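Local coordinates for protein aspartate aminotransferase, mitochondrial (Trypanosoma brucei brucei, PDB 4W5K) that probably transfers amino groups between L-aspartate and 2-oxoglutarate, using pyridoxal 5'-phosphate as cofactor, and works as a homodimer, at residues L174-A177 with C178-P182; D186-H189 with D190-R193. The protein carries 1 engineered substitution. All coordinates share one frame; numbering follows the deposited sequence.

Contact 1: residues L174-A177 with C178-P182; sequences LVHA and CAHNP. With PLP (pyridoxal-5'-phosphate), chain C.
In the cofactor pocket, H176 of strand 172-176 meets H180 of the loop that follows, ring against ring. CD2 of H180 sits over the centre of the H176 imidazole, 3.5 Å from H176 ND1. The two planes are turned by 37° and the centroids of the H176 and H180 rings lie 4.2 Å apart, so the pair is neither a flat stack nor a T. H180 CG stands anti to its backbone N (chi1 -179°), which swings the ring back toward the strand end. H180 ND1 is hydrogen-bonded to T183 OG1, which holds the ring's rotation. H176 CE1 also lies 3.2 Å from the backbone O of N181. A water ties the turn together. The water is hydrogen-bonded to H176 ND1 at 3.0 Å and donates to A179 O at 2.8 Å.

The strand is one of the parallel strands in the mixed central sheet of this pyridoxal-phosphate-dependent aminotransferase, and the loop at its end supplies N181 to the cofactor. N181 reaches away from the histidines with its side chain. N181 ND2 donates to O3 of pyridoxal phosphate at 2.8 Å, with an N-H...O angle of 158°. Y212 OH is hydrogen-bonded to the cofactor too. The peptide bond between N181 and P182 is cis. H176 ND1 comes within 3.9 Å of the cofactor methyl carbon C2A.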
ATOM      1  N   LEU A 174     -23.577  -1.212   2.074  1.00 17.78           N
ATOM      2  CA  LEU A 174     -22.430  -2.027   2.488  1.00 17.30           C
ATOM      3  C   LEU A 174     -22.898  -3.299   3.198  1.00 18.19           C
ATOM      4  O   LEU A 174     -23.634  -3.197   4.174  1.00 20.34           O
ATOM      5  CB  LEU A 174     -21.543  -1.216   3.427  1.00 19.50           C
ATOM      6  CG  LEU A 174     -20.241  -1.841   3.931  1.00 23.38           C
ATOM      7  CD1 LEU A 174     -19.318  -2.083   2.743  1.00 23.26           C
ATOM      8  CD2 LEU A 174     -19.602  -0.863   4.912  1.00 25.79           C
ATOM      9  N   VAL A 175     -22.467  -4.464   2.718  1.00 15.55           N
ATOM     10  CA  VAL A 175     -22.839  -5.736   3.367  1.00 15.44           C
ATOM     11  C   VAL A 175     -21.596  -6.605   3.533  1.00 18.15           C
ATOM     12  O   VAL A 175     -20.715  -6.589   2.671  1.00 18.28           O
ATOM     13  CB  VAL A 175     -23.917  -6.522   2.571  1.00 17.96           C
ATOM     14  CG1 VAL A 175     -25.244  -5.732   2.483  1.00 18.62           C
ATOM     15  CG2 VAL A 175     -23.409  -6.936   1.173  1.00 19.04           C
ATOM     16  N   HIS A 176     -21.535  -7.364   4.626  1.00 17.73           N
ATOM     17  CA  HIS A 176     -20.424  -8.318   4.821  1.00 15.53           C
ATOM     18  C   HIS A 176     -20.833  -9.647   4.154  1.00 18.66           C
ATOM     19  O   HIS A 176     -21.926 -10.136   4.413  1.00 20.53           O
ATOM     20  CB  HIS A 176     -20.141  -8.567   6.308  1.00 19.28           C
ATOM     21  CG  HIS A 176     -19.748  -7.347   7.091  1.00 18.98           C
ATOM     22  ND1 HIS A 176     -18.771  -7.389   8.070  1.00 19.41           N
ATOM     23  CD2 HIS A 176     -20.208  -6.071   7.068  1.00 18.76           C
ATOM     24  CE1 HIS A 176     -18.647  -6.189   8.612  1.00 19.79           C
ATOM     25  NE2 HIS A 176     -19.506  -5.370   8.022  1.00 19.29           N
ATOM     26  N   ALA A 177     -19.980 -10.236   3.320  1.00 16.16           N
ATOM     27  CA  ALA A 177     -20.361 -11.447   2.577  1.00 14.26           C
ATOM     28  C   ALA A 177     -20.630 -12.642   3.495  1.00 15.80           C
ATOM     29  O   ALA A 177     -21.517 -13.451   3.225  1.00 18.41           O
ATOM     30  CB  ALA A 177     -19.285 -11.812   1.567  1.00 19.81           C
ATOM     31  N   CYS A 178     -19.829 -12.739   4.545  1.00 16.56           N
ATOM     32  CA  CYS A 178     -19.888 -13.819   5.548  1.00 19.03           C
ATOM     33  C   CYS A 178     -18.894 -13.512   6.640  1.00 19.67           C
ATOM     34  O   CYS A 178     -18.028 -12.634   6.476  1.00 17.40           O
ATOM     35  CB  CYS A 178     -19.605 -15.205   4.954  1.00 19.05           C
ATOM     36  SG  CYS A 178     -18.102 -15.354   3.971  1.00 21.00           S
ATOM     37  N   ALA A 179     -19.016 -14.237   7.748  1.00 17.63           N
ATOM     38  CA  ALA A 179     -18.266 -13.949   8.966  1.00 16.48           C
ATOM     39  C   ALA A 179     -18.284 -12.450   9.291  1.00 18.70           C
ATOM     40  O   ALA A 179     -17.240 -11.788   9.388  1.00 17.34           O
ATOM     41  CB  ALA A 179     -16.809 -14.500   8.870  1.00 16.09           C
ATOM     42  N   HIS A 180     -19.495 -11.927   9.470  1.00 17.60           N
ATOM     43  CA  HIS A 180     -19.652 -10.550   9.886  1.00 18.56           C
ATOM     44  C   HIS A 180     -18.703 -10.201  11.044  1.00 18.50           C
ATOM     45  O   HIS A 180     -18.612 -10.932  12.035  1.00 20.74           O
ATOM     46  CB  HIS A 180     -21.104 -10.293  10.284  1.00 18.66           C
ATOM     47  CG  HIS A 180     -21.366  -8.884  10.713  1.00 20.58           C
ATOM     48  ND1 HIS A 180     -21.312  -8.484  12.032  1.00 22.42           N
ATOM     49  CD2 HIS A 180     -21.680  -7.777   9.996  1.00 18.49           C
ATOM     50  CE1 HIS A 180     -21.581  -7.191  12.109  1.00 22.81           C
ATOM     51  NE2 HIS A 180     -21.808  -6.739  10.888  1.00 22.09           N
ATOM     52  N   ASN A 181     -17.963  -9.108  10.876  1.00 17.94           N
ATOM     53  CA  ASN A 181     -17.028  -8.619  11.886  1.00 20.50           C
ATOM     54  C   ASN A 181     -17.651  -7.326  12.416  1.00 21.45           C
ATOM     55  O   ASN A 181     -17.815  -6.347  11.665  1.00 25.43           O
ATOM     56  CB  ASN A 181     -15.628  -8.416  11.248  1.00 23.58           C
ATOM     57  CG  ASN A 181     -14.566  -7.907  12.226  1.00 24.31           C
ATOM     58  OD1 ASN A 181     -14.846  -7.525  13.359  1.00 23.28           O
ATOM     59  ND2 ASN A 181     -13.332  -7.873  11.758  1.00 29.92           N
ATOM     60  N   PRO A 182     -17.940  -7.255  13.719  1.00 21.24           N
ATOM     61  CA  PRO A 182     -17.425  -8.022  14.854  1.00 20.97           C
ATOM     62  C   PRO A 182     -18.349  -9.073  15.485  1.00 22.21           C
ATOM     63  O   PRO A 182     -17.933  -9.672  16.477  1.00 22.74           O
ATOM     64  CB  PRO A 182     -17.162  -6.916  15.872  1.00 20.83           C
ATOM     65  CG  PRO A 182     -18.373  -6.003  15.682  1.00 23.48           C
ATOM     66  CD  PRO A 182     -18.686  -6.068  14.181  1.00 24.91           C
TER
HETATM   67  N1  PLP C 500     -13.215  -5.855   6.233  0.88 19.62           N
HETATM   68  C2  PLP C 500     -13.471  -6.716   7.274  0.88 20.42           C
HETATM   69  C2A PLP C 500     -14.895  -7.063   7.570  0.88 15.88           C
HETATM   70  C3  PLP C 500     -12.427  -7.248   8.030  0.88 18.73           C
HETATM   71  O3  PLP C 500     -12.660  -8.091   9.083  0.88 22.99           O
HETATM   72  C4  PLP C 500     -11.115  -6.910   7.725  0.88 23.74           C
HETATM   73  C4A PLP C 500     -10.011  -7.674   8.402  0.88 32.47           C
HETATM   74  O4A PLP C 500      -9.726  -7.394   9.570  0.88 36.77           O
HETATM   75  C5  PLP C 500     -10.853  -6.040   6.669  0.88 25.13           C
HETATM   76  C6  PLP C 500     -11.910  -5.528   5.914  0.88 24.08           C
HETATM   77  C5A PLP C 500      -9.426  -5.631   6.331  0.88 25.39           C
HETATM   78  O4P PLP C 500      -8.758  -6.662   5.661  0.88 19.87           O
HETATM   79  P   PLP C 500      -7.327  -6.473   5.076  0.88 15.20           P
HETATM   80  O1P PLP C 500      -6.289  -6.863   6.084  0.88 19.75           O
HETATM   81  O2P PLP C 500      -7.136  -5.038   4.648  0.88 13.41           O
HETATM   82  O3P PLP C 500      -7.283  -7.397   3.881  0.88 20.06           O
HETATM   83  O   HOH W   1     -16.801  -9.625   7.627  1.00 17.41           O

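Contact 2: residues D186-H189 with D190-R193; sequences DPTH and DDWR. With MLT (D-malate), chain D.
T188 turns its OG1 between its own backbone N and carbonyl carbon (chi1 67°), and D191 sets CG anti to its carbonyl carbon (chi1 -59°). These torsions bring the two side chains together as a capping box at the start of helix 189-201. T188 is the N-cap. T188 OG1 accepts from D191 N at 3.0 Å. In return T188 N donates to D191 OD2, which it meets from above the carboxylate plane. Two backbone amides at the helix start thus gain side-chain acceptors. A water bridges the box on the carboxylate side, lying near T188 OG1 and donating to D191 OD1. The first turn is also held by backbone bonds from W192 N to T188 O and from R193 N to H189 O.

P187, just before the cap, lies over one face of the W192 indole. P187 CB makes a CH-pi contact 3.8 Å from the centroid of the W192 five-membered ring, close to the ring normal. CG lies over the rim of the six-membered ring, and P187 CD hangs beyond its edge, 3.5 Å from W192 CZ2. L155 of strand 154-155 touches both P187 and D191.

H189 and R193, one turn apart, bind D-malate. H189 ND1 is hydrogen-bonded to malate O3 at 2.6 Å, in the plane of the imidazole, and donates a longer bond to O1. Y222 and F225 stack on the H189 ring. R193 has two conformers. In one, H189 O faces the centre of the R193 guanidinium, 3.6 Å from its plane. There R193 NH1 forms a salt bridge with D190 OD1 at 2.7 Å, and that oxygen lies in the guanidinium plane, while R193 NH2 donates a short bond of 2.5 Å to malate O1.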
ATOM      1  N   ASP A 186     -24.427 -13.944  10.702  1.00 22.12           N
ATOM      2  CA  ASP A 186     -24.591 -13.972   9.236  1.00 21.56           C
ATOM      3  C   ASP A 186     -26.028 -14.337   8.849  1.00 20.01           C
ATOM      4  O   ASP A 186     -26.577 -15.304   9.364  1.00 19.97           O
ATOM      5  CB  ASP A 186     -23.705 -15.016   8.558  1.00 20.49           C
ATOM      6  CG  ASP A 186     -22.240 -14.664   8.554  1.00 22.64           C
ATOM      7  OD1 ASP A 186     -21.922 -13.497   8.858  1.00 20.80           O
ATOM      8  OD2 ASP A 186     -21.439 -15.581   8.227  1.00 21.96           O
ATOM      9  N   PRO A 187     -26.603 -13.620   7.883  1.00 20.22           N
ATOM     10  CA  PRO A 187     -27.863 -14.114   7.300  1.00 20.30           C
ATOM     11  C   PRO A 187     -27.644 -15.437   6.568  1.00 22.21           C
ATOM     12  O   PRO A 187     -26.523 -15.719   6.126  1.00 19.33           O
ATOM     13  CB  PRO A 187     -28.267 -12.999   6.319  1.00 18.89           C
ATOM     14  CG  PRO A 187     -27.396 -11.796   6.711  1.00 21.42           C
ATOM     15  CD  PRO A 187     -26.111 -12.413   7.199  1.00 21.33           C
ATOM     16  N   THR A 188     -28.688 -16.266   6.495  1.00 21.46           N
ATOM     17  CA  THR A 188     -28.664 -17.491   5.689  1.00 18.53           C
ATOM     18  C   THR A 188     -28.792 -17.137   4.220  1.00 20.60           C
ATOM     19  O   THR A 188     -29.106 -15.980   3.882  1.00 21.54           O
ATOM     20  CB  THR A 188     -29.818 -18.417   6.057  1.00 19.87           C
ATOM     21  OG1 THR A 188     -31.052 -17.785   5.671  1.00 22.21           O
ATOM     22  CG2 THR A 188     -29.813 -18.664   7.559  1.00 22.11           C
ATOM     23  N   HIS A 189     -28.591 -18.110   3.338  1.00 20.58           N
ATOM     24  CA  HIS A 189     -28.826 -17.830   1.925  1.00 19.88           C
ATOM     25  C   HIS A 189     -30.289 -17.466   1.647  1.00 22.30           C
ATOM     26  O   HIS A 189     -30.527 -16.596   0.807  1.00 23.08           O
ATOM     27  CB  HIS A 189     -28.378 -18.994   1.038  1.00 19.52           C
ATOM     28  CG  HIS A 189     -26.884 -19.127   0.971  1.00 19.31           C
ATOM     29  ND1 HIS A 189     -26.239 -19.979   0.099  1.00 21.68           N
ATOM     30  CD2 HIS A 189     -25.917 -18.505   1.678  1.00 18.56           C
ATOM     31  CE1 HIS A 189     -24.932 -19.865   0.264  1.00 18.03           C
ATOM     32  NE2 HIS A 189     -24.710 -18.967   1.207  1.00 20.66           N
ATOM     33  N   ASP A 190     -31.243 -18.116   2.328  1.00 21.91           N
ATOM     34  CA  ASP A 190     -32.657 -17.701   2.279  1.00 26.32           C
ATOM     35  C   ASP A 190     -32.800 -16.216   2.628  1.00 24.90           C
ATOM     36  O   ASP A 190     -33.534 -15.481   1.963  1.00 23.56           O
ATOM     37  CB  ASP A 190     -33.542 -18.505   3.261  1.00 25.29           C
ATOM     38  CG  ASP A 190     -33.951 -19.882   2.745  1.00 32.00           C
ATOM     39  OD1 ASP A 190     -33.704 -20.200   1.560  1.00 32.44           O
ATOM     40  OD2 ASP A 190     -34.534 -20.660   3.557  1.00 34.35           O
ATOM     41  N   ASP A 191     -32.154 -15.794   3.711  1.00 21.85           N
ATOM     42  CA  ASP A 191     -32.270 -14.400   4.154  1.00 23.21           C
ATOM     43  C   ASP A 191     -31.675 -13.465   3.115  1.00 23.20           C
ATOM     44  O   ASP A 191     -32.244 -12.402   2.811  1.00 24.12           O
ATOM     45  CB  ASP A 191     -31.564 -14.146   5.489  1.00 23.05           C
ATOM     46  CG  ASP A 191     -32.083 -15.013   6.642  1.00 25.18           C
ATOM     47  OD1 ASP A 191     -33.254 -15.474   6.631  1.00 25.40           O
ATOM     48  OD2 ASP A 191     -31.283 -15.185   7.590  1.00 22.22           O
ATOM     49  N   TRP A 192     -30.510 -13.842   2.593  1.00 18.67           N
ATOM     50  CA  TRP A 192     -29.856 -13.008   1.586  1.00 21.86           C
ATOM     51  C   TRP A 192     -30.712 -12.884   0.332  1.00 25.39           C
ATOM     52  O   TRP A 192     -30.722 -11.831  -0.329  1.00 23.83           O
ATOM     53  CB  TRP A 192     -28.488 -13.573   1.231  1.00 17.55           C
ATOM     54  CG  TRP A 192     -27.397 -13.261   2.203  1.00 19.19           C
ATOM     55  CD1 TRP A 192     -26.625 -14.174   2.875  1.00 19.50           C
ATOM     56  CD2 TRP A 192     -26.898 -11.962   2.577  1.00 21.19           C
ATOM     57  NE1 TRP A 192     -25.698 -13.528   3.653  1.00 21.49           N
ATOM     58  CE2 TRP A 192     -25.836 -12.175   3.489  1.00 22.89           C
ATOM     59  CE3 TRP A 192     -27.242 -10.645   2.229  1.00 21.59           C
ATOM     60  CZ2 TRP A 192     -25.101 -11.123   4.055  1.00 23.62           C
ATOM     61  CZ3 TRP A 192     -26.522  -9.591   2.805  1.00 22.20           C
ATOM     62  CH2 TRP A 192     -25.452  -9.843   3.699  1.00 25.07           C
ATOM     63  N   ARG A 193     -31.457 -13.931  -0.014  1.00 22.04           N
ATOM     64  CA  ARG A 193     -32.314 -13.843  -1.185  0.76 25.95           C
ATOM     65  C   ARG A 193     -33.339 -12.738  -0.972  1.00 28.56           C
ATOM     66  O   ARG A 193     -33.628 -11.961  -1.894  1.00 28.03           O
ATOM     67  CB  ARG A 193     -32.991 -15.189  -1.483  0.76 29.28           C
ATOM     68  CG  ARG A 193     -32.085 -16.100  -2.309  0.76 30.24           C
ATOM     69  CD  ARG A 193     -32.749 -17.415  -2.681  0.76 29.65           C
ATOM     70  NE  ARG A 193     -32.698 -18.374  -1.584  0.76 28.20           N
ATOM     71  CZ  ARG A 193     -31.718 -19.257  -1.396  0.76 32.09           C
ATOM     72  NH1 ARG A 193     -31.771 -20.099  -0.358  0.76 31.32           N
ATOM     73  NH2 ARG A 193     -30.700 -19.318  -2.245  0.76 31.28           N
TER
HETATM   74  C1  MLT D 501     -28.156 -21.209  -3.087  0.71 40.93           C
HETATM   75  O1  MLT D 501     -28.593 -20.705  -2.018  0.71 28.04           O
HETATM   76  O2  MLT D 501     -28.835 -21.164  -4.147  0.71 51.87           O
HETATM   77  C2  MLT D 501     -26.787 -21.868  -3.091  0.71 45.02           C
HETATM   78  O3  MLT D 501     -26.284 -21.677  -1.803  0.71 49.61           O
HETATM   79  O   HOH W   2     -33.249 -18.263   7.127  1.00 25.24           O

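Overall arrangement
Contact 1 comes first along the chain and closes before contact 2 opens. Their centres lie about 12 Å apart. Both lie on one beta-alpha-beta crossover: strand 172-176 leads through helix 189-201 to strand 205-210, its parallel neighbour in the mixed sheet. Contact 1 covers the end of the first strand and the loop after it, its centre about 6 Å from the chain centre. Contact 2 starts the helix, about 16 Å out. D186 joins them: D186 OD2 probably accepts from A179 N at 2.8 Å and D186 OD1 from H180 N at 3.0 Å. W192 also packs on H176 O. The connection meets two ligands, with N181 contacting pyridoxal phosphate and H189 and R193 binding D-malate farther out.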